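Local coordinates for protein extracellular ligand-binding receptor (Desulfohalobium retbaense DSM 5692, PDB 5ERE) that probably acts as an extracellular sensor receptor, binding ketoleucine in a periplasmic-binding-protein module, cytosine in a tandem PAS-type sensor module, and calcium, at residues 71-76 against 132-137; 410-415 against 435-440; 419-424 against 549-554. All blocks are in the same frame, centred on the assembly; numbering follows the deposited sequence.

How the contacts relate
Contact 1 lies in the leucine-binding-protein-like module, beside the bound 2-oxo-4-methylpentanoic acid. Contacts 2 and 3 lie in the tandem PAS sensor part, on the opposite side of the chain's centre. The centres of contacts 1 and 2 are about 56 Å apart, and those of contacts 1 and 3 about 53 Å. Contacts 2 and 3 are neighbours, with centres about 7 Å apart. Strand 422-423 of contact 3 pairs with strand 434-443 of contact 2 in one sheet: Ser-424 N is 2.8 Å from Asp-437 O, a probable hydrogen bond. Contact 2 supplies Asp-437 and Glu-439 to the cytosine pocket. In contact 3 the Ser-424 side chain is about 7 Å from the cytosine.

Contact 1 of 3, residues 71-76 against 132-137; sequences SSWASS and LAMDNN. With COI (2-oxo-4-methylpentanoic acid), chain B.
The amide of Asn-136 lies over the six-membered part of the Trp-73 indole. The amide is tilted 23° against the ring plane. Asn-136 ND2 comes within 3.3 Å of Trp-73 CZ3, offset toward the rim. Ser-71 OG faces the opposite side of the ring, and also caps the helix by accepting from Ala-74 N. Asn-137 meets the indole differently: its OD1 sits at the edge, with the amide turned 75° from the ring. The selenium of Met-134 (selenomethionine) approaches obliquely, 4.1 Å from Trp-73 CZ3, a Met-aromatic contact.

The other amide end of Asn-137 makes the bond between the segments. Its ND2 donates to Ser-72 O at 3.1 Å in a nearly straight bond, but from above the carbonyl plane. With chi1 68°, Asn-137 CG lies between its own N and carbonyl carbon, and the amide reaches the first turn of the helix. Ser-72 O also accepts from Ser-76 N and OG, so three donors grip it. Ser-76 OG has a further partner in Lys-98 N.

Ser-72 N donates to O1 of the ketoacid at 2.9 Å. Helix 72-84 follows strand 64-70 of one parallel sheet, while strand 129-134 runs in the other sheet and leads into helix 137-149. The contact thus bridges two lobes across the ligand cleft, consistent with a closed binding protein.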
loop_
_atom_site.group_PDB
_atom_site.type_symbol
_atom_site.label_atom_id
_atom_site.label_comp_id
_atom_site.label_asym_id
_atom_site.label_seq_id
_atom_site.Cartn_x
_atom_site.Cartn_y
_atom_site.Cartn_z
ATOM N N SER A 71 -12.409 -16.021 -9.840
ATOM C CA SER A 71 -12.189 -16.548 -8.468
ATOM C C SER A 71 -10.755 -17.047 -8.330
ATOM O O SER A 71 -10.177 -17.588 -9.267
ATOM C CB SER A 71 -13.175 -17.659 -8.064
ATOM O OG SER A 71 -12.787 -18.907 -8.584
ATOM N N SER A 72 -10.163 -16.780 -7.173
ATOM C CA SER A 72 -8.792 -17.205 -6.880
ATOM C C SER A 72 -8.616 -18.715 -7.013
ATOM O O SER A 72 -7.577 -19.172 -7.480
ATOM C CB SER A 72 -8.394 -16.753 -5.478
ATOM O OG SER A 72 -8.505 -15.340 -5.391
ATOM N N TRP A 73 -9.643 -19.482 -6.652
ATOM C CA TRP A 73 -9.535 -20.939 -6.722
ATOM C C TRP A 73 -9.678 -21.468 -8.133
ATOM O O TRP A 73 -8.884 -22.316 -8.560
ATOM C CB TRP A 73 -10.562 -21.630 -5.795
ATOM C CG TRP A 73 -11.972 -21.104 -5.822
ATOM C CD1 TRP A 73 -13.045 -21.669 -6.444
ATOM C CD2 TRP A 73 -12.465 -19.931 -5.162
ATOM N NE1 TRP A 73 -14.167 -20.914 -6.233
ATOM C CE2 TRP A 73 -13.833 -19.841 -5.444
ATOM C CE3 TRP A 73 -11.871 -18.941 -4.363
ATOM C CZ2 TRP A 73 -14.626 -18.809 -4.959
ATOM C CZ3 TRP A 73 -12.662 -17.908 -3.888
ATOM C CH2 TRP A 73 -14.018 -17.852 -4.194
ATOM N N ALA A 74 -10.666 -20.984 -8.881
ATOM C CA ALA A 74 -10.754 -21.387 -10.275
ATOM C C ALA A 74 -9.453 -20.998 -11.003
ATOM O O ALA A 74 -8.888 -21.777 -11.779
ATOM C CB ALA A 74 -11.938 -20.769 -10.951
ATOM N N SER A 75 -8.958 -19.801 -10.723
ATOM C CA SER A 75 -7.857 -19.269 -11.496
ATOM C C SER A 75 -6.556 -20.009 -11.157
ATOM O O SER A 75 -5.746 -20.261 -12.037
ATOM C CB SER A 75 -7.697 -17.755 -11.268
ATOM O OG SER A 75 -8.742 -16.999 -11.904
ATOM N N SER A 76 -6.353 -20.354 -9.888
ATOM C CA SER A 76 -5.133 -21.044 -9.501
ATOM C C SER A 76 -5.081 -22.448 -10.132
ATOM O O SER A 76 -4.026 -22.891 -10.558
ATOM C CB SER A 76 -5.023 -21.104 -7.975
ATOM O OG SER A 76 -4.568 -19.858 -7.469
ATOM N N LEU A 132 -12.760 -14.325 10.473
ATOM C CA LEU A 132 -13.639 -15.337 9.904
ATOM C C LEU A 132 -13.554 -15.282 8.365
ATOM O O LEU A 132 -13.952 -14.264 7.763
ATOM C CB LEU A 132 -15.074 -15.108 10.373
ATOM C CG LEU A 132 -16.150 -16.130 9.976
ATOM C CD1 LEU A 132 -15.737 -17.573 10.272
ATOM C CD2 LEU A 132 -17.434 -15.801 10.712
ATOM N N ALA A 133 -13.037 -16.351 7.741
ATOM C CA ALA A 133 -12.756 -16.338 6.296
ATOM C C ALA A 133 -13.392 -17.498 5.535
ATOM O O ALA A 133 -13.452 -18.634 6.011
ATOM C CB ALA A 133 -11.259 -16.350 6.057
HETATM N N MSE A 134 -13.847 -17.201 4.332
HETATM C CA MSE A 134 -14.379 -18.207 3.427
HETATM C C MSE A 134 -13.381 -19.322 3.287
HETATM O O MSE A 134 -12.186 -19.066 3.168
HETATM C CB MSE A 134 -14.704 -17.581 2.030
HETATM C CG MSE A 134 -13.535 -16.935 1.349
HETATM SE SE MSE A 134 -14.047 -16.130 -0.459
HETATM C CE MSE A 134 -15.242 -14.713 0.136
ATOM N N ASP A 135 -13.861 -20.564 3.319
ATOM C CA ASP A 135 -12.974 -21.722 3.215
ATOM C C ASP A 135 -12.548 -22.042 1.772
ATOM O O ASP A 135 -13.015 -23.005 1.159
ATOM C CB ASP A 135 -13.639 -22.955 3.855
ATOM C CG ASP A 135 -12.694 -24.158 3.929
ATOM O OD1 ASP A 135 -11.488 -23.973 4.222
ATOM O OD2 ASP A 135 -13.154 -25.294 3.688
ATOM N N ASN A 136 -11.634 -21.234 1.247
ATOM C CA ASN A 136 -11.009 -21.510 -0.028
ATOM C C ASN A 136 -9.677 -20.791 -0.038
ATOM O O ASN A 136 -9.329 -20.161 0.957
ATOM C CB ASN A 136 -11.908 -21.063 -1.188
ATOM C CG ASN A 136 -12.421 -19.647 -1.023
ATOM O OD1 ASN A 136 -11.660 -18.724 -0.738
ATOM N ND2 ASN A 136 -13.719 -19.473 -1.194
ATOM N N ASN A 137 -8.935 -20.844 -1.147
ATOM C CA ASN A 137 -7.585 -20.302 -1.119
ATOM C C ASN A 137 -7.551 -18.756 -0.944
ATOM O O ASN A 137 -6.531 -18.207 -0.544
ATOM C CB ASN A 137 -6.794 -20.733 -2.371
ATOM C CG ASN A 137 -7.324 -20.089 -3.678
ATOM O OD1 ASN A 137 -8.492 -19.754 -3.785
ATOM N ND2 ASN A 137 -6.462 -19.967 -4.674
HETATM C C1 COI B . -11.128 -13.547 -5.211
HETATM O O1 COI B . -10.879 -14.781 -5.268
HETATM O O2 COI B . -10.220 -12.684 -5.119
HETATM C C2 COI B . -12.549 -13.111 -5.322
HETATM O O3 COI B . -12.835 -11.932 -5.237
HETATM C C3 COI B . -13.554 -14.209 -5.575
HETATM C C4 COI B . -14.937 -13.672 -5.483
HETATM C C5 COI B . -15.829 -14.581 -6.301
HETATM C C6 COI B . -15.268 -13.673 -3.997
#

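Contact 2 of 3, residues 410-415 against 435-440; sequences EQIIRL and GIDLEH. With CYT (6-aminopyrimidin-2(1H)-one), chain C.
Gln-411 and Asp-437 make the hydrogen bond of this contact. Gln-411 NE2 donates to Asp-437 OD2 at 3.0 Å with an angle of 165°. Asp-437 OD2 receives it on its anti lone pair, away from OD1. The acceptor lies close to the amide plane, yet amide and carboxylate stand almost at right angles, 85° apart. A chi1 of 83° and a bend at chi2 fold the glutamine chain so that its amide faces the strand. The same NE2 also donates to Gln-409 OE1, which ties it to a cytosine-binding residue.

The acid groups form a second polar set. Asp-437 OD2 is 2.5 Å from Glu-439 OE2, so one of the two acids is probably protonated. Their other oxygens have serine partners: Asp-437 OD1 bonds Ser-454, and Glu-439 OE1 bonds Ser-452. Asp-437 OD2 also lies 3.2 Å from cytosine C6, a close approach to a carbon of the ring. With an alanine in place of Asp-437, one N-H of Gln-411 would probably lose its acceptor, Ser-454 OG would lose a partner, and a gap would open beside the cytosine.

Two aliphatic side chains pack against the strand. Ile-412 CD1 meets the Glu-439 carboxylate, 3.3 Å from OE2. The Leu-415 side chain crosses that of Glu-439 at about a right angle, with Leu-415 CD1 3.8 Å from Glu-439 CB, and also touches the His-440 backbone.

The helix and strand segments run nearly parallel, their axes 9.7 Å apart. Strand 434-443 pairs antiparallel with strands 422-423 and 449-457. Helix 410-418 packs on the side of Asp-437 and Glu-439; Leu-438 and His-440 point away from it and touch the long helix 324-357.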
loop_
_atom_site.group_PDB
_atom_site.type_symbol
_atom_site.label_atom_id
_atom_site.label_comp_id
_atom_site.label_asym_id
_atom_site.label_seq_id
_atom_site.Cartn_x
_atom_site.Cartn_y
_atom_site.Cartn_z
ATOM N N GLU A 410 25.566 26.257 8.839
ATOM C CA GLU A 410 24.664 27.001 9.740
ATOM C C GLU A 410 24.468 26.274 11.099
ATOM O O GLU A 410 24.496 26.911 12.153
ATOM C CB GLU A 410 23.322 27.266 9.036
ATOM C CG GLU A 410 22.407 26.060 8.784
ATOM C CD GLU A 410 21.584 25.684 10.015
ATOM O OE1 GLU A 410 21.158 24.512 10.112
ATOM O OE2 GLU A 410 21.376 26.558 10.893
ATOM N N GLN A 411 24.322 24.947 11.079
ATOM C CA GLN A 411 24.134 24.178 12.328
ATOM C C GLN A 411 25.375 24.169 13.204
ATOM O O GLN A 411 25.272 24.082 14.432
ATOM C CB GLN A 411 23.702 22.735 12.030
ATOM C CG GLN A 411 24.817 21.710 11.697
ATOM C CD GLN A 411 25.354 21.884 10.282
ATOM O OE1 GLN A 411 25.085 22.883 9.633
ATOM N NE2 GLN A 411 26.055 20.871 9.781
ATOM N N ILE A 412 26.545 24.256 12.575
ATOM C CA ILE A 412 27.821 24.194 13.274
ATOM C C ILE A 412 28.050 25.516 14.017
ATOM O O ILE A 412 28.550 25.552 15.139
ATOM C CB ILE A 412 29.010 23.926 12.290
ATOM C CG1 ILE A 412 28.920 22.533 11.666
ATOM C CG2 ILE A 412 30.357 24.143 12.973
ATOM C CD1 ILE A 412 29.071 21.396 12.628
ATOM N N ILE A 413 27.702 26.609 13.366
ATOM C CA ILE A 413 27.708 27.904 14.014
ATOM C C ILE A 413 26.838 27.885 15.261
ATOM O O ILE A 413 27.256 28.320 16.344
ATOM C CB ILE A 413 27.225 28.985 13.014
ATOM C CG1 ILE A 413 28.243 29.099 11.868
ATOM C CG2 ILE A 413 27.065 30.324 13.695
ATOM C CD1 ILE A 413 27.783 29.985 10.654
ATOM N N ARG A 414 25.632 27.353 15.123
ATOM C CA ARG A 414 24.688 27.367 16.228
ATOM C C ARG A 414 25.183 26.522 17.385
ATOM O O ARG A 414 25.054 26.903 18.542
ATOM C CB ARG A 414 23.331 26.885 15.755
ATOM C CG ARG A 414 22.667 27.901 14.830
ATOM C CD ARG A 414 21.232 27.569 14.542
ATOM N NE ARG A 414 21.051 26.438 13.624
ATOM C CZ ARG A 414 20.522 25.259 13.955
ATOM N NH1 ARG A 414 20.102 25.012 15.190
ATOM N NH2 ARG A 414 20.393 24.321 13.037
ATOM N N LEU A 415 25.756 25.366 17.081
ATOM C CA LEU A 415 26.268 24.503 18.154
ATOM C C LEU A 415 27.420 25.207 18.878
ATOM O O LEU A 415 27.565 25.130 20.111
ATOM C CB LEU A 415 26.713 23.147 17.593
ATOM C CG LEU A 415 27.226 22.139 18.643
ATOM C CD1 LEU A 415 26.809 20.722 18.296
ATOM C CD2 LEU A 415 28.717 22.259 18.772
ATOM N N GLY A 435 21.915 17.164 2.522
ATOM C CA GLY A 435 21.499 16.273 3.587
ATOM C C GLY A 435 21.182 17.005 4.875
ATOM O O GLY A 435 21.161 18.232 4.929
ATOM N N ILE A 436 20.965 16.214 5.918
ATOM C CA ILE A 436 20.593 16.700 7.259
ATOM C C ILE A 436 21.491 16.035 8.318
ATOM O O ILE A 436 21.648 14.814 8.305
ATOM C CB ILE A 436 19.104 16.408 7.580
ATOM C CG1 ILE A 436 18.201 17.230 6.658
ATOM C CG2 ILE A 436 18.784 16.745 9.054
ATOM C CD1 ILE A 436 16.764 16.750 6.637
ATOM N N ASP A 437 22.125 16.894 9.126
ATOM C CA ASP A 437 23.127 16.590 10.150
ATOM C C ASP A 437 22.550 16.750 11.565
ATOM O O ASP A 437 21.976 17.796 11.880
ATOM C CB ASP A 437 24.328 17.546 9.958
ATOM C CG ASP A 437 25.490 17.267 10.929
ATOM O OD1 ASP A 437 25.618 16.140 11.425
ATOM O OD2 ASP A 437 26.291 18.191 11.184
ATOM N N LEU A 438 22.676 15.728 12.409
ATOM C CA LEU A 438 22.330 15.849 13.827
ATOM C C LEU A 438 23.607 15.827 14.641
ATOM O O LEU A 438 24.380 14.857 14.551
ATOM C CB LEU A 438 21.384 14.715 14.253
ATOM C CG LEU A 438 21.027 14.563 15.738
ATOM C CD1 LEU A 438 20.452 15.800 16.332
ATOM C CD2 LEU A 438 20.035 13.428 15.873
ATOM N N GLU A 439 23.851 16.892 15.405
ATOM C CA GLU A 439 25.086 16.996 16.205
ATOM C C GLU A 439 24.855 17.232 17.681
ATOM O O GLU A 439 23.961 17.980 18.077
ATOM C CB GLU A 439 25.978 18.119 15.695
ATOM C CG GLU A 439 26.352 18.023 14.212
ATOM C CD GLU A 439 27.862 18.154 13.921
ATOM O OE1 GLU A 439 28.693 18.152 14.863
ATOM O OE2 GLU A 439 28.226 18.235 12.721
ATOM N N HIS A 440 25.669 16.582 18.499
ATOM C CA HIS A 440 25.711 16.886 19.925
ATOM C C HIS A 440 27.094 17.399 20.285
ATOM O O HIS A 440 28.104 16.899 19.772
ATOM C CB HIS A 440 25.361 15.664 20.776
ATOM C CG HIS A 440 23.898 15.361 20.827
ATOM N ND1 HIS A 440 23.177 15.391 22.001
ATOM C CD2 HIS A 440 23.016 15.042 19.853
ATOM C CE1 HIS A 440 21.917 15.074 21.746
ATOM N NE2 HIS A 440 21.795 14.864 20.451
HETATM N N3 CYT C . 29.374 16.441 6.749
HETATM C C4 CYT C . 29.218 15.792 7.902
HETATM N N1 CYT C . 28.747 18.473 7.821
HETATM C C2 CYT C . 29.147 17.784 6.669
HETATM O O2 CYT C . 29.252 18.405 5.587
HETATM N N4 CYT C . 29.474 14.453 7.913
HETATM C C5 CYT C . 28.810 16.478 9.098
HETATM C C6 CYT C . 28.587 17.801 9.016
#

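Contact 3 of 3, residues 419-424 against 549-554; sequences HQPVLS and GLHGTN
A type I' turn from Leu-550 to Thr-553 joins strands 541-550 and 553-561 in a beta hairpin, and its tip rests on the edge of strand 422-423. His-551 and Thr-553 meet Pro-421 and Leu-423 there.

Pro-421 CB sits over one face of the His-551 imidazole, 3.6 Å from the ring centroid and 15° off its normal. This is a CH-pi contact. The His-551 NE2 is bonded to Asp-344 of the long helix 324-357, which is likely to limit rotation of the ring facing the proline.

Thr-553 OG1 donates to Leu-423 O at 2.6 Å, tilted 17° from the carbonyl plane. With chi1 -60° the hydroxyl is anti to its own carbonyl carbon, and this turns it to the strand edge. The methyl CG2 packs 3.6 Å from Ser-424 O. Leu-423 O has another donor in Arg-414 NH2.

One water bridges the two segments. It accepts from Leu-423 N at 3.0 Å and donates to His-551 O and to Thr-553 OG1. The threonine hydroxyl therefore both gives and receives a bond.

Leu-423 faces the hairpin. Its CD2 lies 4.2 Å from Leu-550 CB, and Phe-340 of helix 324-357 touches both leucines. At Gly-549 a beta carbon would clash with Thr-553 O, and at these backbone angles only glycine fits readily.

Strand 422-423 belongs to the antiparallel sheet of the cytosine-binding sensor domain, and the hairpin to the next antiparallel sheet along the chain. The contact thus joins two sheets beside a shared long helix, consistent with a tandem PAS-type (Cache-like) sensor.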
loop_
_atom_site.group_PDB
_atom_site.type_symbol
_atom_site.label_atom_id
_atom_site.label_comp_id
_atom_site.label_asym_id
_atom_site.label_seq_id
_atom_site.Cartn_x
_atom_site.Cartn_y
_atom_site.Cartn_z
ATOM N N HIS A 419 26.571 25.674 22.488
ATOM C CA HIS A 419 27.078 24.426 23.067
ATOM C C HIS A 419 25.902 23.527 23.470
ATOM O O HIS A 419 25.905 22.892 24.524
ATOM C CB HIS A 419 28.012 24.703 24.257
ATOM C CG HIS A 419 29.309 25.368 23.881
ATOM N ND1 HIS A 419 30.272 25.698 24.814
ATOM C CD2 HIS A 419 29.799 25.771 22.683
ATOM C CE1 HIS A 419 31.301 26.266 24.205
ATOM N NE2 HIS A 419 31.036 26.328 22.913
ATOM N N GLN A 420 24.883 23.515 22.614
ATOM C CA GLN A 420 23.781 22.581 22.715
ATOM C C GLN A 420 23.568 21.857 21.398
ATOM O O GLN A 420 23.955 22.367 20.355
ATOM C CB GLN A 420 22.507 23.326 23.126
ATOM C CG GLN A 420 22.507 23.686 24.601
ATOM C CD GLN A 420 21.395 24.623 24.949
ATOM O OE1 GLN A 420 21.016 25.486 24.152
ATOM N NE2 GLN A 420 20.841 24.449 26.131
ATOM N N PRO A 421 22.906 20.685 21.444
ATOM C CA PRO A 421 22.660 19.889 20.240
ATOM C C PRO A 421 21.936 20.671 19.161
ATOM O O PRO A 421 21.168 21.571 19.465
ATOM C CB PRO A 421 21.761 18.758 20.723
ATOM C CG PRO A 421 21.909 18.731 22.207
ATOM C CD PRO A 421 22.239 20.120 22.631
ATOM N N VAL A 422 22.155 20.288 17.918
ATOM C CA VAL A 422 21.469 20.914 16.780
ATOM C C VAL A 422 21.034 19.851 15.768
ATOM O O VAL A 422 21.605 18.739 15.697
ATOM C CB VAL A 422 22.367 21.960 16.099
ATOM C CG1 VAL A 422 22.681 23.113 17.055
ATOM C CG2 VAL A 422 23.692 21.327 15.585
ATOM N N LEU A 423 19.986 20.174 15.015
ATOM C CA LEU A 423 19.603 19.433 13.820
ATOM C C LEU A 423 19.708 20.430 12.698
ATOM O O LEU A 423 19.115 21.499 12.797
ATOM C CB LEU A 423 18.180 18.841 13.919
ATOM C CG LEU A 423 17.718 17.994 12.714
ATOM C CD1 LEU A 423 18.524 16.654 12.628
ATOM C CD2 LEU A 423 16.243 17.710 12.739
ATOM N N SER A 424 20.452 20.106 11.633
ATOM C CA SER A 424 20.643 21.085 10.565
ATOM C C SER A 424 19.414 21.202 9.666
ATOM O O SER A 424 18.549 20.325 9.628
ATOM C CB SER A 424 21.873 20.736 9.699
ATOM O OG SER A 424 21.596 19.658 8.824
ATOM N N GLY A 549 10.658 17.304 13.790
ATOM C CA GLY A 549 11.989 17.857 13.961
ATOM C C GLY A 549 12.595 17.671 15.335
ATOM O O GLY A 549 12.032 16.978 16.180
ATOM N N LEU A 550 13.745 18.301 15.542
ATOM C CA LEU A 550 14.441 18.291 16.819
ATOM C C LEU A 550 15.160 19.609 17.067
ATOM O O LEU A 550 15.593 20.278 16.122
ATOM C CB LEU A 550 15.486 17.155 16.884
ATOM C CG LEU A 550 15.110 15.677 16.818
ATOM C CD1 LEU A 550 16.370 14.808 16.649
ATOM C CD2 LEU A 550 14.350 15.268 18.093
ATOM N N HIS A 551 15.285 19.965 18.346
ATOM C CA HIS A 551 16.195 21.020 18.787
ATOM C C HIS A 551 15.921 22.352 18.083
ATOM O O HIS A 551 16.858 23.123 17.829
ATOM C CB HIS A 551 17.652 20.615 18.544
ATOM C CG HIS A 551 18.030 19.303 19.153
ATOM N ND1 HIS A 551 17.864 19.036 20.500
ATOM C CD2 HIS A 551 18.572 18.187 18.610
ATOM C CE1 HIS A 551 18.288 17.810 20.756
ATOM N NE2 HIS A 551 18.723 17.272 19.628
ATOM N N GLY A 552 14.643 22.608 17.784
ATOM C CA GLY A 552 14.227 23.869 17.190
ATOM C C GLY A 552 14.277 23.914 15.677
ATOM O O GLY A 552 13.959 24.943 15.075
ATOM N N THR A 553 14.667 22.799 15.058
ATOM C CA THR A 553 14.674 22.676 13.589
ATOM C C THR A 553 13.520 21.771 13.215
ATOM O O THR A 553 13.514 20.575 13.483
ATOM C CB THR A 553 15.990 22.124 13.051
ATOM O OG1 THR A 553 17.039 23.010 13.430
ATOM C CG2 THR A 553 15.966 21.957 11.484
ATOM N N ASN A 554 12.491 22.381 12.677
ATOM C CA ASN A 554 11.296 21.666 12.303
ATOM C C ASN A 554 11.045 21.718 10.796
ATOM O O ASN A 554 11.331 22.721 10.148
ATOM C CB ASN A 554 10.101 22.232 13.079
ATOM C CG ASN A 554 10.318 22.169 14.585
ATOM O OD1 ASN A 554 10.444 21.090 15.166
ATOM N ND2 ASN A 554 10.396 23.324 15.215
HETATM O O HOH W 1 18.356 22.606 15.662
#